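Local coordinates for protein lasso peptide isopeptidase AtxE2 (Asticcacaulis excentricus, PDB 5TXE) that hydrolyses the isopeptide bond of the lasso peptides astexin-2 and astexin-3, turning these threaded substrates into linear peptides, at residues A[257-262]-A[268-273]; A[282-287]-A[316-321]; A[329-334]-A[377-382]; A[261-266]-A[312-317]. The protein carries 1 engineered substitution. All blocks are in the same frame, centred on the assembly; numbering follows the deposited sequence.

Contact 1: residues A[257-262]-A[268-273]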
# COMPACT_ATOMS: atom_id res chain seq x y z
N ASP A 257 17.31 13.50 -1.26
CA ASP A 257 16.63 13.16 -2.50
C ASP A 257 17.20 11.81 -2.93
O ASP A 257 18.39 11.68 -3.21
CB ASP A 257 16.89 14.25 -3.57
CG ASP A 257 15.94 14.16 -4.76
OD1 ASP A 257 15.36 13.08 -5.02
OD2 ASP A 257 15.77 15.18 -5.45
N PRO A 258 16.36 10.78 -2.98
CA PRO A 258 16.91 9.50 -3.46
C PRO A 258 17.19 9.48 -4.98
O PRO A 258 17.74 8.51 -5.50
CB PRO A 258 15.79 8.52 -3.13
CG PRO A 258 14.54 9.35 -3.37
CD PRO A 258 14.88 10.73 -2.85
N LEU A 259 16.78 10.53 -5.68
CA LEU A 259 17.03 10.68 -7.12
C LEU A 259 18.18 11.68 -7.45
O LEU A 259 18.26 12.22 -8.57
CB LEU A 259 15.72 11.09 -7.80
CG LEU A 259 14.68 9.95 -7.89
CD1 LEU A 259 13.52 10.34 -8.81
CD2 LEU A 259 15.29 8.65 -8.40
N ARG A 260 19.06 11.91 -6.46
CA ARG A 260 20.22 12.79 -6.57
C ARG A 260 21.40 12.12 -5.85
O ARG A 260 21.25 11.53 -4.80
CB ARG A 260 19.90 14.12 -5.91
CG ARG A 260 20.35 15.39 -6.62
CD ARG A 260 20.61 16.51 -5.62
NE ARG A 260 21.81 16.23 -4.79
CZ ARG A 260 22.85 17.06 -4.58
NH1 ARG A 260 22.89 18.27 -5.12
NH2 ARG A 260 23.85 16.65 -3.82
N ALA A 261 22.57 12.17 -6.44
CA ALA A 261 23.79 11.70 -5.79
C ALA A 261 25.01 12.51 -6.23
O ALA A 261 25.02 13.10 -7.33
CB ALA A 261 24.04 10.25 -6.14
N MET A 262 26.05 12.50 -5.40
CA MET A 262 27.31 13.12 -5.77
C MET A 262 28.40 12.05 -5.80
O MET A 262 28.39 11.13 -5.00
CB MET A 262 27.67 14.26 -4.81
CG MET A 262 27.03 15.60 -5.13
SD MET A 262 28.26 16.84 -4.70
CE MET A 262 27.43 17.70 -3.34
N PHE A 268 24.77 13.85 -9.98
CA PHE A 268 23.84 13.08 -10.76
C PHE A 268 22.42 13.38 -10.36
O PHE A 268 22.13 13.56 -9.19
CB PHE A 268 24.13 11.64 -10.60
CG PHE A 268 25.45 11.25 -11.14
CD1 PHE A 268 25.63 11.08 -12.50
CD2 PHE A 268 26.50 11.05 -10.32
CE1 PHE A 268 26.85 10.68 -13.03
CE2 PHE A 268 27.73 10.68 -10.83
CZ PHE A 268 27.90 10.50 -12.19
N SER A 269 21.56 13.55 -11.35
CA SER A 269 20.17 13.75 -11.10
C SER A 269 19.38 13.20 -12.29
O SER A 269 19.94 12.49 -13.12
CB SER A 269 19.90 15.22 -10.87
OG SER A 269 20.13 15.93 -12.05
N VAL A 270 18.09 13.47 -12.33
CA VAL A 270 17.23 12.88 -13.31
C VAL A 270 16.33 13.98 -13.80
O VAL A 270 15.89 14.81 -13.01
CB VAL A 270 16.50 11.78 -12.54
CG1 VAL A 270 15.01 11.80 -12.72
CG2 VAL A 270 17.17 10.46 -12.80
N SER A 271 16.06 14.06 -15.09
CA SER A 271 15.06 15.05 -15.53
C SER A 271 14.44 14.64 -16.85
O SER A 271 14.93 13.75 -17.50
CB SER A 271 15.72 16.43 -15.68
OG SER A 271 16.66 16.41 -16.75
N ARG A 272 13.40 15.35 -17.26
CA ARG A 272 12.74 15.11 -18.55
C ARG A 272 13.15 16.16 -19.60
O ARG A 272 13.49 17.29 -19.24
CB ARG A 272 11.24 15.20 -18.35
CG ARG A 272 10.76 14.60 -17.06
CD ARG A 272 9.30 14.92 -16.82
NE ARG A 272 8.62 13.71 -16.34
CZ ARG A 272 8.65 13.23 -15.09
NH1 ARG A 272 9.31 13.87 -14.12
NH2 ARG A 272 8.02 12.10 -14.80
N THR A 273 13.13 15.81 -20.89
CA THR A 273 13.32 16.81 -21.97
C THR A 273 12.21 17.86 -21.95
O THR A 273 12.42 18.98 -22.38
CB THR A 273 13.35 16.19 -23.37
OG1 THR A 273 14.16 15.01 -23.35
CG2 THR A 273 13.94 17.18 -24.41
O HOH W 1 16.78 14.22 -9.41
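A261 and F268 form an antiparallel hydrogen-bonded pair: A261 N donates to F268 O over 3.1 Å and F268 N to A261 O over 2.8 Å. CA-H...O contacts continue the pairing, with R260 CA 3.3 Å from F268 O and S269 CA 3.5 Å from L259 O. At the next step water 1 takes the place of a direct bond, donating to L259 O at 2.6 Å and accepting from V270 N at 3.3 Å. Apolar contact is slight: L259 CD1 comes within 4.4 Å of V270 CG1. The F268 ring, its CG anti to the carbonyl carbon (chi1 -65°), has A261 O at its edge; the side chains of A261 and F268 lie on one face of the sheet and touch M307 of strand 304-310. Before the pair, the chain turns through a type I turn from D257 to R260, with D257 OD1 accepting from L259 N in an Asx turn. Strands 261-263 and 266-271 thus make a beta hairpin at the border of a four-stranded antiparallel sheet, consistent with a blade of the beta-propeller known from prolyl oligopeptidase relatives.

Contact 2: residues A[282-287]-A[316-321]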
# COMPACT_ATOMS: atom_id res chain seq x y z
N THR A 282 12.11 10.09 -17.61
CA THR A 282 13.22 10.82 -17.05
C THR A 282 14.45 10.13 -17.52
O THR A 282 14.41 8.93 -17.86
CB THR A 282 13.22 10.82 -15.51
OG1 THR A 282 13.55 9.51 -15.02
CG2 THR A 282 11.88 11.24 -15.00
N THR A 283 15.54 10.90 -17.52
CA THR A 283 16.83 10.46 -17.95
C THR A 283 17.85 10.93 -16.91
O THR A 283 17.78 12.06 -16.46
CB THR A 283 17.22 11.10 -19.32
OG1 THR A 283 16.26 10.75 -20.33
CG2 THR A 283 18.54 10.59 -19.77
N LEU A 284 18.81 10.07 -16.60
CA LEU A 284 19.97 10.43 -15.83
C LEU A 284 20.80 11.56 -16.47
O LEU A 284 21.14 11.48 -17.66
CB LEU A 284 20.88 9.25 -15.75
CG LEU A 284 22.08 9.45 -14.85
CD1 LEU A 284 21.65 9.63 -13.41
CD2 LEU A 284 22.97 8.23 -14.97
N VAL A 285 21.12 12.57 -15.67
CA VAL A 285 22.00 13.68 -16.10
C VAL A 285 23.18 13.87 -15.13
O VAL A 285 23.06 13.61 -13.93
CB VAL A 285 21.30 15.03 -16.34
CG1 VAL A 285 19.94 14.86 -17.00
CG2 VAL A 285 21.14 15.80 -15.06
N ALA A 286 24.31 14.27 -15.69
CA ALA A 286 25.52 14.52 -14.94
C ALA A 286 26.02 15.97 -15.15
O ALA A 286 26.11 16.43 -16.30
CB ALA A 286 26.58 13.53 -15.35
N ARG A 287 26.29 16.67 -14.04
CA ARG A 287 26.88 18.01 -14.04
C ARG A 287 28.21 17.97 -13.29
O ARG A 287 28.25 17.51 -12.15
CB ARG A 287 25.95 19.00 -13.34
CG ARG A 287 24.58 19.19 -13.96
CD ARG A 287 23.66 20.04 -13.08
NE ARG A 287 24.32 21.29 -12.68
CZ ARG A 287 24.27 22.46 -13.33
NH1 ARG A 287 23.56 22.60 -14.46
NH2 ARG A 287 24.94 23.50 -12.84
N LEU A 316 28.32 5.16 -9.76
CA LEU A 316 26.95 5.38 -9.41
C LEU A 316 26.22 4.05 -9.55
O LEU A 316 26.48 3.29 -10.50
CB LEU A 316 26.35 6.38 -10.37
CG LEU A 316 24.93 6.79 -10.05
CD1 LEU A 316 24.88 7.70 -8.83
CD2 LEU A 316 24.31 7.44 -11.25
N TYR A 317 25.37 3.74 -8.56
CA TYR A 317 24.47 2.59 -8.66
C TYR A 317 23.03 3.09 -8.72
O TYR A 317 22.70 4.10 -8.11
CB TYR A 317 24.60 1.71 -7.45
CG TYR A 317 25.99 1.28 -7.11
CD1 TYR A 317 26.57 0.18 -7.72
CD2 TYR A 317 26.71 1.96 -6.12
CE1 TYR A 317 27.85 -0.22 -7.38
CE2 TYR A 317 27.98 1.55 -5.75
CZ TYR A 317 28.57 0.47 -6.37
OH TYR A 317 29.89 0.10 -5.99
N PHE A 318 22.19 2.41 -9.50
CA PHE A 318 20.80 2.76 -9.53
C PHE A 318 19.83 1.63 -9.78
O PHE A 318 20.18 0.59 -10.34
CB PHE A 318 20.54 3.94 -10.46
CG PHE A 318 20.87 3.71 -11.90
CD1 PHE A 318 19.98 3.05 -12.72
CD2 PHE A 318 22.03 4.23 -12.46
CE1 PHE A 318 20.24 2.88 -14.06
CE2 PHE A 318 22.29 4.07 -13.81
CZ PHE A 318 21.39 3.39 -14.61
N LEU A 319 18.60 1.86 -9.33
CA LEU A 319 17.50 0.93 -9.50
C LEU A 319 16.50 1.45 -10.48
O LEU A 319 16.34 2.67 -10.63
CB LEU A 319 16.69 0.80 -8.20
CG LEU A 319 17.30 -0.08 -7.11
CD1 LEU A 319 16.42 -0.06 -5.87
CD2 LEU A 319 17.44 -1.50 -7.62
N ARG A 320 15.80 0.52 -11.12
CA ARG A 320 14.66 0.91 -11.92
C ARG A 320 13.79 -0.29 -12.21
O ARG A 320 14.15 -1.43 -11.94
CB ARG A 320 15.10 1.51 -13.24
CG ARG A 320 15.69 0.43 -14.14
CD ARG A 320 16.39 0.85 -15.39
NE ARG A 320 15.58 1.59 -16.30
CZ ARG A 320 15.29 1.18 -17.53
NH1 ARG A 320 15.73 0.02 -18.01
NH2 ARG A 320 14.53 1.98 -18.26
N ARG A 321 12.62 -0.00 -12.76
CA ARG A 321 11.72 -1.05 -13.24
C ARG A 321 11.89 -1.23 -14.72
O ARG A 321 12.17 -0.28 -15.41
CB ARG A 321 10.28 -0.67 -12.93
CG ARG A 321 10.05 -0.74 -11.45
CD ARG A 321 9.26 0.41 -10.91
NE ARG A 321 9.14 0.28 -9.45
CZ ARG A 321 8.00 0.15 -8.77
NH1 ARG A 321 6.82 0.17 -9.38
NH2 ARG A 321 8.04 0.03 -7.44
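L284 and L316 both hold CG anti to the backbone N (chi1 -174° and -176°), which stretches each side chain toward the other until they meet tip to tip. F318 joins them with CG between its backbone N and carbonyl carbon (chi1 62°). This is face-to-face packing between two successive four-stranded antiparallel sheets, consistent with neighbouring blades of a beta-propeller. The backbones stay well apart, L284 CA and F318 CA being 10.0 Å from each other, and the two segments meet through side chains alone. All three residues are buried, and the interaction is wholly apolar, so it rests on shape and exclusion of water. M307 of strand 304-310 touches both L284 and F318, while M334 of strand 328-335 touches both leucines, so methionines of the second sheet take part in the same core. On the other sheet, the backbone of L284 is hydrogen-bonded to C296 and C301, which are joined by a disulfide. L316 CD2 meets both methyls of L284, CD2 at 4.0 Å and CD1 at 4.1 Å. The same L284 CD2 also approaches the F318 ring obliquely, 4.4 Å from CE2.

Contact 3: residues A[329-334]-A[377-382]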
# COMPACT_ATOMS: atom_id res chain seq x y z
N MET A 329 12.49 -5.60 -11.50
CA MET A 329 13.37 -4.58 -10.97
C MET A 329 14.74 -4.93 -11.47
O MET A 329 15.05 -6.08 -11.62
CB MET A 329 13.46 -4.63 -9.45
CG MET A 329 12.18 -4.26 -8.74
SD MET A 329 12.15 -2.59 -8.09
CE MET A 329 13.66 -2.57 -7.17
N ALA A 330 15.59 -3.92 -11.60
CA ALA A 330 16.99 -4.10 -12.00
C ALA A 330 17.88 -3.08 -11.31
O ALA A 330 17.47 -1.96 -11.05
CB ALA A 330 17.12 -3.97 -13.52
N LEU A 331 19.08 -3.51 -11.03
CA LEU A 331 20.09 -2.71 -10.42
C LEU A 331 21.25 -2.56 -11.39
O LEU A 331 21.73 -3.58 -11.95
CB LEU A 331 20.59 -3.45 -9.21
CG LEU A 331 21.71 -2.81 -8.42
CD1 LEU A 331 21.29 -1.46 -7.88
CD2 LEU A 331 22.08 -3.76 -7.29
N TYR A 332 21.69 -1.31 -11.59
CA TYR A 332 22.78 -0.94 -12.50
C TYR A 332 24.00 -0.37 -11.77
O TYR A 332 23.86 0.32 -10.73
CB TYR A 332 22.28 0.07 -13.53
CG TYR A 332 21.36 -0.56 -14.54
CD1 TYR A 332 20.03 -0.75 -14.26
CD2 TYR A 332 21.84 -1.00 -15.78
CE1 TYR A 332 19.18 -1.36 -15.18
CE2 TYR A 332 21.01 -1.60 -16.70
CZ TYR A 332 19.68 -1.79 -16.38
OH TYR A 332 18.85 -2.38 -17.26
N ARG A 333 25.18 -0.65 -12.34
CA ARG A 333 26.45 -0.06 -11.90
C ARG A 333 27.09 0.73 -13.05
O ARG A 333 27.28 0.22 -14.16
CB ARG A 333 27.34 -1.19 -11.45
CG ARG A 333 28.71 -0.83 -10.95
CD ARG A 333 29.48 -2.15 -10.83
NE ARG A 333 30.76 -1.92 -10.20
CZ ARG A 333 31.82 -1.36 -10.80
NH1 ARG A 333 31.78 -0.98 -12.08
NH2 ARG A 333 32.93 -1.19 -10.10
N MET A 334 27.44 1.96 -12.77
CA MET A 334 27.90 2.87 -13.78
C MET A 334 29.16 3.60 -13.30
O MET A 334 29.05 4.47 -12.42
CB MET A 334 26.82 3.91 -14.08
CG MET A 334 27.20 4.74 -15.27
SD MET A 334 26.11 6.10 -15.54
CE MET A 334 26.73 7.24 -14.33
N LEU A 377 22.86 -7.30 -1.22
CA LEU A 377 23.12 -7.42 -2.63
C LEU A 377 24.59 -7.00 -2.86
O LEU A 377 24.99 -5.89 -2.51
CB LEU A 377 22.15 -6.51 -3.36
CG LEU A 377 21.65 -6.94 -4.72
CD1 LEU A 377 21.49 -8.44 -4.88
CD2 LEU A 377 20.29 -6.34 -4.96
N ASN A 378 25.39 -7.89 -3.43
CA ASN A 378 26.78 -7.58 -3.77
C ASN A 378 26.86 -6.63 -4.98
O ASN A 378 26.42 -6.95 -6.07
CB ASN A 378 27.52 -8.89 -4.00
CG ASN A 378 29.01 -8.70 -4.28
OD1 ASN A 378 29.44 -7.82 -5.03
ND2 ASN A 378 29.80 -9.58 -3.71
N LEU A 379 27.44 -5.45 -4.77
CA LEU A 379 27.45 -4.44 -5.82
C LEU A 379 28.54 -4.62 -6.92
O LEU A 379 28.72 -3.74 -7.78
CB LEU A 379 27.58 -3.05 -5.18
CG LEU A 379 26.38 -2.65 -4.33
CD1 LEU A 379 26.60 -1.26 -3.75
CD2 LEU A 379 25.11 -2.70 -5.16
N THR A 380 29.27 -5.73 -6.87
CA THR A 380 30.27 -6.05 -7.86
C THR A 380 29.71 -7.16 -8.73
O THR A 380 29.54 -6.99 -9.93
CB THR A 380 31.57 -6.53 -7.21
OG1 THR A 380 32.10 -5.47 -6.38
CG2 THR A 380 32.58 -6.92 -8.30
N SER A 381 29.38 -8.29 -8.08
CA SER A 381 28.83 -9.46 -8.76
C SER A 381 27.32 -9.41 -9.00
O SER A 381 26.80 -10.11 -9.87
CB SER A 381 29.13 -10.70 -7.94
OG SER A 381 28.33 -10.74 -6.77
N GLY A 382 26.60 -8.61 -8.20
CA GLY A 382 25.13 -8.58 -8.30
C GLY A 382 24.43 -9.76 -7.61
O GLY A 382 23.26 -9.99 -7.81
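The R333 guanidinium meets L379 O at its edge, in plane, yet without a hydrogen bond: NE is 3.7 Å from L379 O, and CD of R333 is nearer to that oxygen at 3.5 Å. The extended arginine chain, straight from CG to NE, passes alongside the carbonyl. A second flat group, the N378 amide, organises the turn that carries this carbonyl. T380 N reaches N378 OD1 in the carbonyl plane at 2.8 Å, whereas S381 N comes from 60° above that plane at 3.1 Å, giving an Asx turn and an Asx motif on one oxygen. G382 N then bonds to N378 O at 2.7 Å, the chain taking a positive phi at G382 (79°). Deeper in, L331 has CG anti to its backbone N (chi1 178°) and sends CD2 between two leucines: 3.9 Å from L377 CD2, which it meets tip to tip, and 3.9 Å from L379 CD2, whose side chain it crosses at about a right angle. W345 and L351 touch L377, and Y317 touches both R333 and L379. The contact thus joins two consecutive four-stranded sheets, consistent with adjacent propeller blades. Its chemistry implies a division of labour: buried leucines provide apolar cohesion, while the partly exposed arginine probably adds a modest electrostatic attraction to the carbonyl beside them.

Contact 4: residues A[261-266]-A[312-317]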
# COMPACT_ATOMS: atom_id res chain seq x y z
N ALA A 261 22.57 12.17 -6.44
CA ALA A 261 23.79 11.70 -5.79
C ALA A 261 25.01 12.51 -6.23
O ALA A 261 25.02 13.10 -7.33
CB ALA A 261 24.04 10.25 -6.14
N MET A 262 26.05 12.50 -5.40
CA MET A 262 27.31 13.12 -5.77
C MET A 262 28.40 12.05 -5.80
O MET A 262 28.39 11.13 -5.00
CB MET A 262 27.67 14.26 -4.81
CG MET A 262 27.03 15.60 -5.13
SD MET A 262 28.26 16.84 -4.70
CE MET A 262 27.43 17.70 -3.34
N VAL A 263 29.27 12.13 -6.81
CA VAL A 263 30.52 11.37 -6.83
C VAL A 263 31.64 12.35 -7.26
O VAL A 263 31.64 12.81 -8.40
CB VAL A 263 30.44 10.20 -7.83
CG1 VAL A 263 31.64 9.31 -7.66
CG2 VAL A 263 29.15 9.41 -7.66
N GLY A 264 32.53 12.72 -6.35
CA GLY A 264 33.54 13.73 -6.63
C GLY A 264 32.85 15.08 -6.84
O GLY A 264 32.01 15.49 -6.03
N ARG A 265 33.19 15.74 -7.95
CA ARG A 265 32.61 17.03 -8.35
C ARG A 265 31.29 16.86 -9.15
O ARG A 265 30.57 17.84 -9.42
CB ARG A 265 33.61 17.88 -9.17
CG ARG A 265 34.81 18.41 -8.38
CD ARG A 265 35.93 19.12 -9.22
NE ARG A 265 35.47 19.98 -10.33
CZ ARG A 265 34.84 21.17 -10.22
NH1 ARG A 265 34.54 21.70 -9.01
NH2 ARG A 265 34.48 21.83 -11.32
N THR A 266 30.98 15.62 -9.52
CA THR A 266 29.83 15.31 -10.39
C THR A 266 28.52 15.08 -9.60
O THR A 266 28.45 14.29 -8.68
CB THR A 266 30.15 14.09 -11.19
OG1 THR A 266 31.41 14.31 -11.81
CG2 THR A 266 29.08 13.84 -12.25
N THR A 312 34.62 6.26 -3.20
CA THR A 312 35.72 5.32 -3.15
C THR A 312 35.84 4.50 -4.44
O THR A 312 36.93 4.38 -5.03
CB THR A 312 35.53 4.39 -1.95
OG1 THR A 312 35.40 5.21 -0.79
CG2 THR A 312 36.69 3.43 -1.75
N ALA A 313 34.74 3.92 -4.89
CA ALA A 313 34.77 3.08 -6.08
C ALA A 313 34.62 3.96 -7.32
O ALA A 313 34.83 3.50 -8.44
CB ALA A 313 33.66 2.05 -6.04
N ASN A 314 34.24 5.22 -7.10
CA ASN A 314 33.97 6.15 -8.18
C ASN A 314 32.90 5.58 -9.13
O ASN A 314 33.15 5.39 -10.32
CB ASN A 314 35.28 6.48 -8.90
CG ASN A 314 35.11 7.52 -9.96
OD1 ASN A 314 34.54 8.60 -9.72
ND2 ASN A 314 35.62 7.22 -11.15
N VAL A 315 31.74 5.21 -8.57
CA VAL A 315 30.64 4.68 -9.38
C VAL A 315 29.31 5.17 -8.86
O VAL A 315 29.21 5.61 -7.73
CB VAL A 315 30.60 3.12 -9.48
CG1 VAL A 315 31.95 2.54 -9.88
CG2 VAL A 315 30.20 2.49 -8.20
N LEU A 316 28.32 5.16 -9.76
CA LEU A 316 26.95 5.38 -9.41
C LEU A 316 26.22 4.05 -9.55
O LEU A 316 26.48 3.29 -10.50
CB LEU A 316 26.35 6.38 -10.37
CG LEU A 316 24.93 6.79 -10.05
CD1 LEU A 316 24.88 7.70 -8.83
CD2 LEU A 316 24.31 7.44 -11.25
N TYR A 317 25.37 3.74 -8.56
CA TYR A 317 24.47 2.59 -8.66
C TYR A 317 23.03 3.09 -8.72
O TYR A 317 22.70 4.10 -8.11
CB TYR A 317 24.60 1.71 -7.45
CG TYR A 317 25.99 1.28 -7.11
CD1 TYR A 317 26.57 0.18 -7.72
CD2 TYR A 317 26.71 1.96 -6.12
CE1 TYR A 317 27.85 -0.22 -7.38
CE2 TYR A 317 27.98 1.55 -5.75
CZ TYR A 317 28.57 0.47 -6.37
OH TYR A 317 29.89 0.10 -5.99
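V263 and N314 pack closely, their side chains crossing at about a right angle with V263 CG1 3.6 Å from N314 OD1. The two branches of V263 have different partners: CG1, anti to the backbone N (chi1 -170°), faces the asparagine, while CG2 lies 3.8 Å from V315 O. At the start of strand 261-263, A261 CB abuts L316 CD1 at 3.8 Å, an apolar touch between buried side chains. The other side is looser. Past V263 the chain reverses in a type II' beta turn to T266, closed by V263 N to T266 O at 3.0 Å and T266 N to V263 O at 3.1 Å; the exposed G264 and R265 at its corners belong to the solvent side. N314, itself partly exposed, adopts a positive phi (56°) and with V315 faces D310 as a G1 beta bulge, in the turn that leads from strand 304-310 into 315-322. N314 ND2 makes a weak hydrogen bond to D337. V263 also touches F268 on the adjacent strand 266-271 and A336 just past strand 328-335; the contact therefore lies where the hairpin 261-271 rests against the neighbouring sheet that contains strands 304-310, 315-322 and 328-335.

How the contacts relate
Contact 1, only partly buried, lies within one sheet and relies on backbone hydrogen bonds and a water; the other three, all buried, join successive sheets through side chains. Contacts 2 and 4 fasten the same two sheets and share L316, contact 2 in the apolar interior and contact 4 nearer the turns, where an asparagine enters. Contact 3 carries the series on to the following sheet, again with leucines inside and a partly exposed arginine beside them. The layers are continuous: F268 of contact 1 touches V263 and L316 of contact 4 and M334 of contact 3, while backbone bonds link contact 1 to contact 2 (S269 to V285) and contact 2 to contact 3 (F318 to Y332). All lie away from the annotated functional sites.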